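Local coordinates for protein phospholipase C beta (Meleagris gallopavo, PDB 1JAD) that forms the long, largely helical C-terminal region of a phospholipase C beta, present in the model as an assembly of two chains, at residues 34-37 / 38-42; 102-105 / 106-109; 149-152 / 153-157. All coordinates share one frame; numbering follows the deposited sequence.

Contact 1. Residues 34-37 / 38-42; sequences LKKQ and EKELK
Lys36 and Glu40 face one another across a single turn of helix 28-64, in the i to i+4 spacing of an alpha helix that packs antiparallel against helix 75-155. The tight part of this contact is the backbone and the aliphatic roots of the side chains. Lys36 O is gripped twice: Glu40 N donates to it over 3.0 Å in a fairly straight bond (158° at the hydrogen), nearly in line with the carbonyl. Lys39 N also donates to it, at 2.7 Å, but from above the carbonyl plane and not toward a lone pair. One residue further on, Leu41 N donates to Gln37 O, and Leu41 CG settles 3.4 Å from that same oxygen, its side chain also touching His105 of helix 75-155. Gln37 is the buried member: its chain runs extended beyond CG, and NE2 probably donates to Glu108 OE1 and His105 O of that helix, tying the amide to the neighbouring helix.

The loose side carries charge. Lys36 is fully stretched, with CG anti to the backbone N (chi1 177°), which lays its methylenes beside the Glu40 carboxylate instead of bringing the ammonium onto it. Lys36 NZ remains 4.8 Å from Glu40 OE2, so attraction between the charges can be no more than a general one, whereas Glu40 OE1 has its salt bridge with Arg101. Lys35 and Lys39 are exposed too; Lys39 CG lies 3.2 Å from Lys35 O, and beyond it the chain bends at each torsion and leads away from residues 34-37. What does meet Glu40 OE2 from the lysine is carbon, Lys36 CG and Lys36 CE each lying 3.8 Å from that oxygen.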
loop_
_atom_site.group_PDB
_atom_site.type_symbol
_atom_site.label_atom_id
_atom_site.label_comp_id
_atom_site.label_asym_id
_atom_site.label_seq_id
_atom_site.Cartn_x
_atom_site.Cartn_y
_atom_site.Cartn_z
ATOM N N LEU A 34 15.843 11.043 8.077
ATOM C CA LEU A 34 17.083 10.364 8.418
ATOM C C LEU A 34 17.919 11.272 9.306
ATOM O O LEU A 34 18.556 10.810 10.250
ATOM C CB LEU A 34 17.878 9.982 7.161
ATOM C CG LEU A 34 17.311 8.872 6.265
ATOM C CD1 LEU A 34 18.293 8.559 5.136
ATOM C CD2 LEU A 34 17.069 7.620 7.100
ATOM N N LYS A 35 17.908 12.567 9.004
ATOM C CA LYS A 35 18.661 13.522 9.799
ATOM C C LYS A 35 18.070 13.643 11.190
ATOM O O LYS A 35 18.806 13.705 12.174
ATOM C CB LYS A 35 18.691 14.900 9.136
ATOM C CG LYS A 35 19.578 14.984 7.908
ATOM C CD LYS A 35 19.775 16.431 7.477
ATOM C CE LYS A 35 20.698 16.531 6.272
ATOM N NZ LYS A 35 20.147 15.812 5.085
ATOM N N LYS A 36 16.745 13.677 11.281
ATOM C CA LYS A 36 16.113 13.781 12.586
ATOM C C LYS A 36 16.427 12.554 13.418
ATOM O O LYS A 36 16.866 12.661 14.561
ATOM C CB LYS A 36 14.599 13.924 12.460
ATOM C CG LYS A 36 13.917 13.966 13.817
ATOM C CD LYS A 36 12.440 14.307 13.732
ATOM C CE LYS A 36 11.862 14.417 15.136
ATOM N NZ LYS A 36 10.414 14.752 15.149
ATOM N N GLN A 37 16.204 11.382 12.835
ATOM C CA GLN A 37 16.459 10.134 13.532
ATOM C C GLN A 37 17.892 10.068 14.037
ATOM O O GLN A 37 18.149 9.483 15.088
ATOM C CB GLN A 37 16.180 8.935 12.618
ATOM C CG GLN A 37 14.757 8.889 12.071
ATOM C CD GLN A 37 14.464 7.620 11.288
ATOM O OE1 GLN A 37 15.234 7.223 10.412
ATOM N NE2 GLN A 37 13.335 6.990 11.587
ATOM N N GLU A 38 18.828 10.661 13.302
ATOM C CA GLU A 38 20.219 10.625 13.733
ATOM C C GLU A 38 20.454 11.597 14.882
ATOM O O GLU A 38 21.418 11.463 15.635
ATOM C CB GLU A 38 21.164 10.940 12.574
ATOM C CG GLU A 38 22.636 10.830 12.955
ATOM C CD GLU A 38 22.962 9.505 13.638
ATOM O OE1 GLU A 38 22.772 8.439 13.011
ATOM O OE2 GLU A 38 23.404 9.530 14.809
ATOM N N LYS A 39 19.572 12.580 15.011
ATOM C CA LYS A 39 19.669 13.542 16.097
ATOM C C LYS A 39 19.239 12.810 17.357
ATOM O O LYS A 39 19.860 12.936 18.409
ATOM C CB LYS A 39 18.735 14.727 15.848
ATOM C CG LYS A 39 19.151 15.621 14.687
ATOM C CD LYS A 39 20.426 16.387 15.009
ATOM C CE LYS A 39 20.230 17.309 16.214
ATOM N NZ LYS A 39 19.157 18.330 15.988
ATOM N N GLU A 40 18.164 12.038 17.232
ATOM C CA GLU A 40 17.634 11.264 18.347
ATOM C C GLU A 40 18.658 10.273 18.903
ATOM O O GLU A 40 18.692 10.025 20.111
ATOM C CB GLU A 40 16.373 10.507 17.914
ATOM C CG GLU A 40 15.158 11.382 17.658
ATOM C CD GLU A 40 13.980 10.589 17.098
ATOM O OE1 GLU A 40 13.678 9.504 17.644
ATOM O OE2 GLU A 40 13.345 11.058 16.119
ATOM N N LEU A 41 19.482 9.700 18.028
ATOM C CA LEU A 41 20.491 8.745 18.469
ATOM C C LEU A 41 21.600 9.396 19.296
ATOM O O LEU A 41 22.159 8.764 20.193
ATOM C CB LEU A 41 21.117 8.020 17.275
ATOM C CG LEU A 41 20.254 7.095 16.415
ATOM C CD1 LEU A 41 21.136 6.423 15.367
ATOM C CD2 LEU A 41 19.590 6.037 17.287
ATOM N N LYS A 42 21.929 10.650 18.990
ATOM C CA LYS A 42 22.976 11.355 19.725
ATOM C C LYS A 42 22.465 11.827 21.081
ATOM O O LYS A 42 23.224 11.887 22.048
ATOM C CB LYS A 42 23.500 12.536 18.907
ATOM C CG LYS A 42 24.203 12.103 17.631
ATOM C CD LYS A 42 24.708 13.283 16.813
ATOM C CE LYS A 42 25.336 12.806 15.506
ATOM N NZ LYS A 42 25.818 13.932 14.664
#

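Contact 2. Residues 102-105 / 106-109; sequences KEQH and ATEQ
A histidine-carboxylate hydrogen bond between His105 and Glu108, on neighbouring turns of helix 75-155, marks the surface where this helix receives helix 28-64. His105 ND1 donates to Glu108 OE1 over 2.8 Å at 162°, the oxygen sitting at the ring edge close to the ring plane and being met nearly along its C-O axis. The two side chains run alongside each other in the same direction, and ring and carboxylate planes differ by 25°, which keeps the pair almost flat. With Glu108 CG anti to its own carbonyl carbon (chi1 -61°) and the chain extended beyond it, the carboxylate is carried back over the preceding turn. Glu108 OE1 probably also accepts Gln37 NE2, so two donors converge on one oxygen; the negative charge could favour a protonated imidazole.

On the flank, Gln104 crosses Glu108 at about a right angle. Its NE2 lies 3.1 Å from Glu108 OE2, yet the angle is too poor for a hydrogen bond. Elsewhere round the helix, Lys102 pairs with Glu222 of helix 161-245, and Thr107 OG1 bonds Lys129 of the second subunit. Helix 75-155 is thus flanked here by helices 28-64 and 161-245 and by the second subunit, as in an elongated helical bundle.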
loop_
_atom_site.group_PDB
_atom_site.type_symbol
_atom_site.label_atom_id
_atom_site.label_comp_id
_atom_site.label_asym_id
_atom_site.label_seq_id
_atom_site.Cartn_x
_atom_site.Cartn_y
_atom_site.Cartn_z
ATOM N N LYS A 102 16.452 2.214 17.274
ATOM C CA LYS A 102 16.880 1.891 15.909
ATOM C C LYS A 102 15.686 1.294 15.160
ATOM O O LYS A 102 15.225 1.842 14.157
ATOM C CB LYS A 102 18.022 0.864 15.903
ATOM C CG LYS A 102 19.386 1.346 16.380
ATOM C CD LYS A 102 19.936 2.445 15.503
ATOM C CE LYS A 102 21.379 2.773 15.853
ATOM N NZ LYS A 102 22.311 1.641 15.579
ATOM N N GLU A 103 15.187 0.169 15.661
ATOM C CA GLU A 103 14.053 -0.492 15.039
ATOM C C GLU A 103 12.872 0.457 14.862
ATOM O O GLU A 103 12.134 0.366 13.881
ATOM C CB GLU A 103 13.655 -1.713 15.866
ATOM C CG GLU A 103 14.770 -2.743 15.912
ATOM C CD GLU A 103 14.342 -4.044 16.529
ATOM O OE1 GLU A 103 13.441 -4.695 15.957
ATOM O OE2 GLU A 103 14.902 -4.414 17.584
ATOM N N GLN A 104 12.711 1.384 15.797
ATOM C CA GLN A 104 11.624 2.354 15.723
ATOM C C GLN A 104 11.898 3.223 14.497
ATOM O O GLN A 104 10.973 3.607 13.781
ATOM C CB GLN A 104 11.606 3.226 16.985
ATOM C CG GLN A 104 10.242 3.774 17.391
ATOM C CD GLN A 104 9.392 4.196 16.212
ATOM O OE1 GLN A 104 8.864 3.351 15.477
ATOM N NE2 GLN A 104 9.261 5.510 16.010
ATOM N N HIS A 105 13.172 3.539 14.255
ATOM C CA HIS A 105 13.540 4.345 13.092
ATOM C C HIS A 105 13.239 3.542 11.819
ATOM O O HIS A 105 12.831 4.099 10.792
ATOM C CB HIS A 105 15.031 4.716 13.098
ATOM C CG HIS A 105 15.428 5.676 14.176
ATOM N ND1 HIS A 105 14.679 6.787 14.504
ATOM C CD2 HIS A 105 16.548 5.744 14.937
ATOM C CE1 HIS A 105 15.317 7.493 15.423
ATOM N NE2 HIS A 105 16.454 6.881 15.702
ATOM N N ALA A 106 13.447 2.231 11.893
ATOM C CA ALA A 106 13.175 1.366 10.754
ATOM C C ALA A 106 11.676 1.444 10.399
ATOM O O ALA A 106 11.302 1.564 9.229
ATOM C CB ALA A 106 13.585 -0.076 11.079
ATOM N N THR A 107 10.819 1.390 11.410
ATOM C CA THR A 107 9.387 1.479 11.160
ATOM C C THR A 107 8.991 2.881 10.662
ATOM O O THR A 107 7.965 3.052 9.998
ATOM C CB THR A 107 8.579 1.119 12.441
ATOM O OG1 THR A 107 8.773 -0.266 12.754
ATOM C CG2 THR A 107 7.096 1.382 12.250
ATOM N N GLU A 108 9.809 3.883 10.964
ATOM C CA GLU A 108 9.506 5.248 10.542
ATOM C C GLU A 108 9.865 5.483 9.089
ATOM O O GLU A 108 9.170 6.207 8.387
ATOM C CB GLU A 108 10.259 6.263 11.414
ATOM C CG GLU A 108 9.915 6.211 12.906
ATOM C CD GLU A 108 10.764 7.164 13.743
ATOM O OE1 GLU A 108 12.009 7.034 13.721
ATOM O OE2 GLU A 108 10.187 8.036 14.424
ATOM N N GLN A 109 10.961 4.882 8.637
ATOM C CA GLN A 109 11.392 5.048 7.256
ATOM C C GLN A 109 10.386 4.358 6.337
ATOM O O GLN A 109 9.964 4.924 5.325
ATOM C CB GLN A 109 12.797 4.465 7.069
ATOM C CG GLN A 109 13.818 5.057 8.034
ATOM C CD GLN A 109 15.239 4.567 7.801
ATOM O OE1 GLN A 109 16.137 4.830 8.608
ATOM N NE2 GLN A 109 15.454 3.862 6.693
#

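Contact 3. Residues 149-152 / 153-157; sequences DRIQ and VMMRS
Ile151 and Met155, one turn apart in the last part of helix 75-155, make the apolar side-chain touch of this contact: Ile151 CG2 lies 4.0 Å from Met155 CG, the two chains running alongside each other in the same direction. Met155 is modelled as selenomethionine and bends at each torsion beyond CB, so it is its base, not the selenium, that meets the isoleucine. On another side of the helix Val153 crosses Asp149 obliquely. There the carboxylate oxygen Asp149 OD1 approaches the methyl Val153 CG2 to 3.7 Å, a van der Waals meeting without a donor.

The next shell is the backbone that sets these spacings. Met155 N reaches Ile151 O over 2.9 Å at 168°, almost exactly along the carbonyl direction, and Val153 N is held equally short to Asp149 O. Arg156 N has only a weak bond to Gln152 O, at 3.5 Å. Local to residues 153-157, Met154 O accepts Ser157 N at 2.8 Å and Ser157 OG at 3.0 Å. With OG between the backbone N and the carbonyl carbon (chi1 67°), the serine hydroxyl folds back onto that oxygen.

Further out, helix 161-245 covers one side: buried Met154 rests on Gln164 and Leu167, and Met155 also touches Gln164. Asp149 and Gln152 are exposed in the assembly, though both touch a crystal neighbour. The chemistry thus implies that backbone bonds carry the contact between 149-152 and 153-157, to which the side chains add only apolar and van der Waals touches.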
loop_
_atom_site.group_PDB
_atom_site.type_symbol
_atom_site.label_atom_id
_atom_site.label_comp_id
_atom_site.label_asym_id
_atom_site.label_seq_id
_atom_site.Cartn_x
_atom_site.Cartn_y
_atom_site.Cartn_z
ATOM N N ASP A 149 -16.550 10.231 -44.309
ATOM C CA ASP A 149 -15.827 10.288 -45.577
ATOM C C ASP A 149 -16.168 9.113 -46.504
ATOM O O ASP A 149 -16.358 9.303 -47.709
ATOM C CB ASP A 149 -14.318 10.347 -45.313
ATOM C CG ASP A 149 -13.515 10.638 -46.571
ATOM O OD1 ASP A 149 -13.275 9.709 -47.376
ATOM O OD2 ASP A 149 -13.136 11.815 -46.769
ATOM N N ARG A 150 -16.255 7.904 -45.952
ATOM C CA ARG A 150 -16.599 6.757 -46.776
ATOM C C ARG A 150 -17.974 6.973 -47.390
ATOM O O ARG A 150 -18.193 6.652 -48.559
ATOM C CB ARG A 150 -16.585 5.480 -45.945
ATOM C CG ARG A 150 -15.197 5.027 -45.536
ATOM C CD ARG A 150 -15.302 4.015 -44.408
ATOM N NE ARG A 150 -14.008 3.602 -43.868
ATOM C CZ ARG A 150 -13.870 2.963 -42.710
ATOM N NH1 ARG A 150 -14.946 2.672 -41.978
ATOM N NH2 ARG A 150 -12.665 2.619 -42.276
ATOM N N ILE A 151 -18.903 7.520 -46.609
ATOM C CA ILE A 151 -20.244 7.781 -47.122
ATOM C C ILE A 151 -20.157 8.812 -48.237
ATOM O O ILE A 151 -20.665 8.590 -49.337
ATOM C CB ILE A 151 -21.183 8.343 -46.037
ATOM C CG1 ILE A 151 -21.476 7.282 -44.975
ATOM C CG2 ILE A 151 -22.462 8.852 -46.677
ATOM C CD1 ILE A 151 -22.174 6.069 -45.489
ATOM N N GLN A 152 -19.514 9.944 -47.947
ATOM C CA GLN A 152 -19.356 11.019 -48.929
ATOM C C GLN A 152 -18.844 10.459 -50.263
ATOM O O GLN A 152 -19.535 10.540 -51.275
ATOM C CB GLN A 152 -18.400 12.090 -48.387
ATOM C CG GLN A 152 -18.312 13.353 -49.230
ATOM C CD GLN A 152 -17.517 14.471 -48.552
ATOM O OE1 GLN A 152 -16.351 14.289 -48.180
ATOM N NE2 GLN A 152 -18.145 15.640 -48.396
ATOM N N VAL A 153 -17.645 9.885 -50.262
ATOM C CA VAL A 153 -17.073 9.301 -51.471
ATOM C C VAL A 153 -18.055 8.341 -52.154
ATOM O O VAL A 153 -18.150 8.295 -53.381
ATOM C CB VAL A 153 -15.771 8.527 -51.148
ATOM C CG1 VAL A 153 -15.350 7.677 -52.343
ATOM C CG2 VAL A 153 -14.661 9.500 -50.810
HETATM N N MSE A 154 -18.795 7.582 -51.355
HETATM C CA MSE A 154 -19.746 6.620 -51.897
HETATM C C MSE A 154 -20.890 7.284 -52.670
HETATM O O MSE A 154 -21.074 7.017 -53.865
HETATM C CB MSE A 154 -20.289 5.727 -50.760
HETATM C CG MSE A 154 -21.188 4.576 -51.208
HETATM SE SE MSE A 154 -22.921 5.015 -51.550
HETATM C CE MSE A 154 -23.569 5.108 -49.870
HETATM N N MSE A 155 -21.649 8.150 -51.997
HETATM C CA MSE A 155 -22.783 8.841 -52.607
HETATM C C MSE A 155 -22.500 9.449 -53.981
HETATM O O MSE A 155 -23.367 9.431 -54.853
HETATM C CB MSE A 155 -23.303 9.943 -51.671
HETATM C CG MSE A 155 -23.925 9.456 -50.364
HETATM SE SE MSE A 155 -25.507 8.570 -50.562
HETATM C CE MSE A 155 -26.574 9.899 -51.196
ATOM N N ARG A 156 -21.301 9.985 -54.190
ATOM C CA ARG A 156 -21.001 10.592 -55.482
ATOM C C ARG A 156 -20.531 9.634 -56.577
ATOM O O ARG A 156 -20.324 10.056 -57.712
ATOM C CB ARG A 156 -19.977 11.718 -55.332
ATOM C CG ARG A 156 -18.585 11.291 -54.900
ATOM C CD ARG A 156 -17.610 12.438 -55.155
ATOM N NE ARG A 156 -16.230 12.128 -54.784
ATOM C CZ ARG A 156 -15.189 12.888 -55.111
ATOM N NH1 ARG A 156 -15.372 14.001 -55.818
ATOM N NH2 ARG A 156 -13.966 12.543 -54.726
ATOM N N SER A 157 -20.350 8.356 -56.249
ATOM C CA SER A 157 -19.928 7.386 -57.260
ATOM C C SER A 157 -21.088 6.427 -57.533
ATOM O O SER A 157 -21.018 5.579 -58.422
ATOM C CB SER A 157 -18.697 6.592 -56.798
ATOM O OG SER A 157 -19.000 5.746 -55.698
#

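In the fold
From the N terminus, contact 1 comes first, on helix 28-64, before the chain turns back into helix 75-155, which carries contacts 2 and 3. Each contact joins adjoining turns of one helix, so none closes a loop of intervening residues; the three follow in series, without nesting or crossing. Contacts 1 and 2 touch, their centres 11 Å apart, and together join the antiparallel helices 28-64 and 75-155. Contact 3 lies at the far end of helix 75-155, its centre 71 Å from that of contact 2, just before the turn into helix 161-245. That last helix runs back and also packs against contact 2.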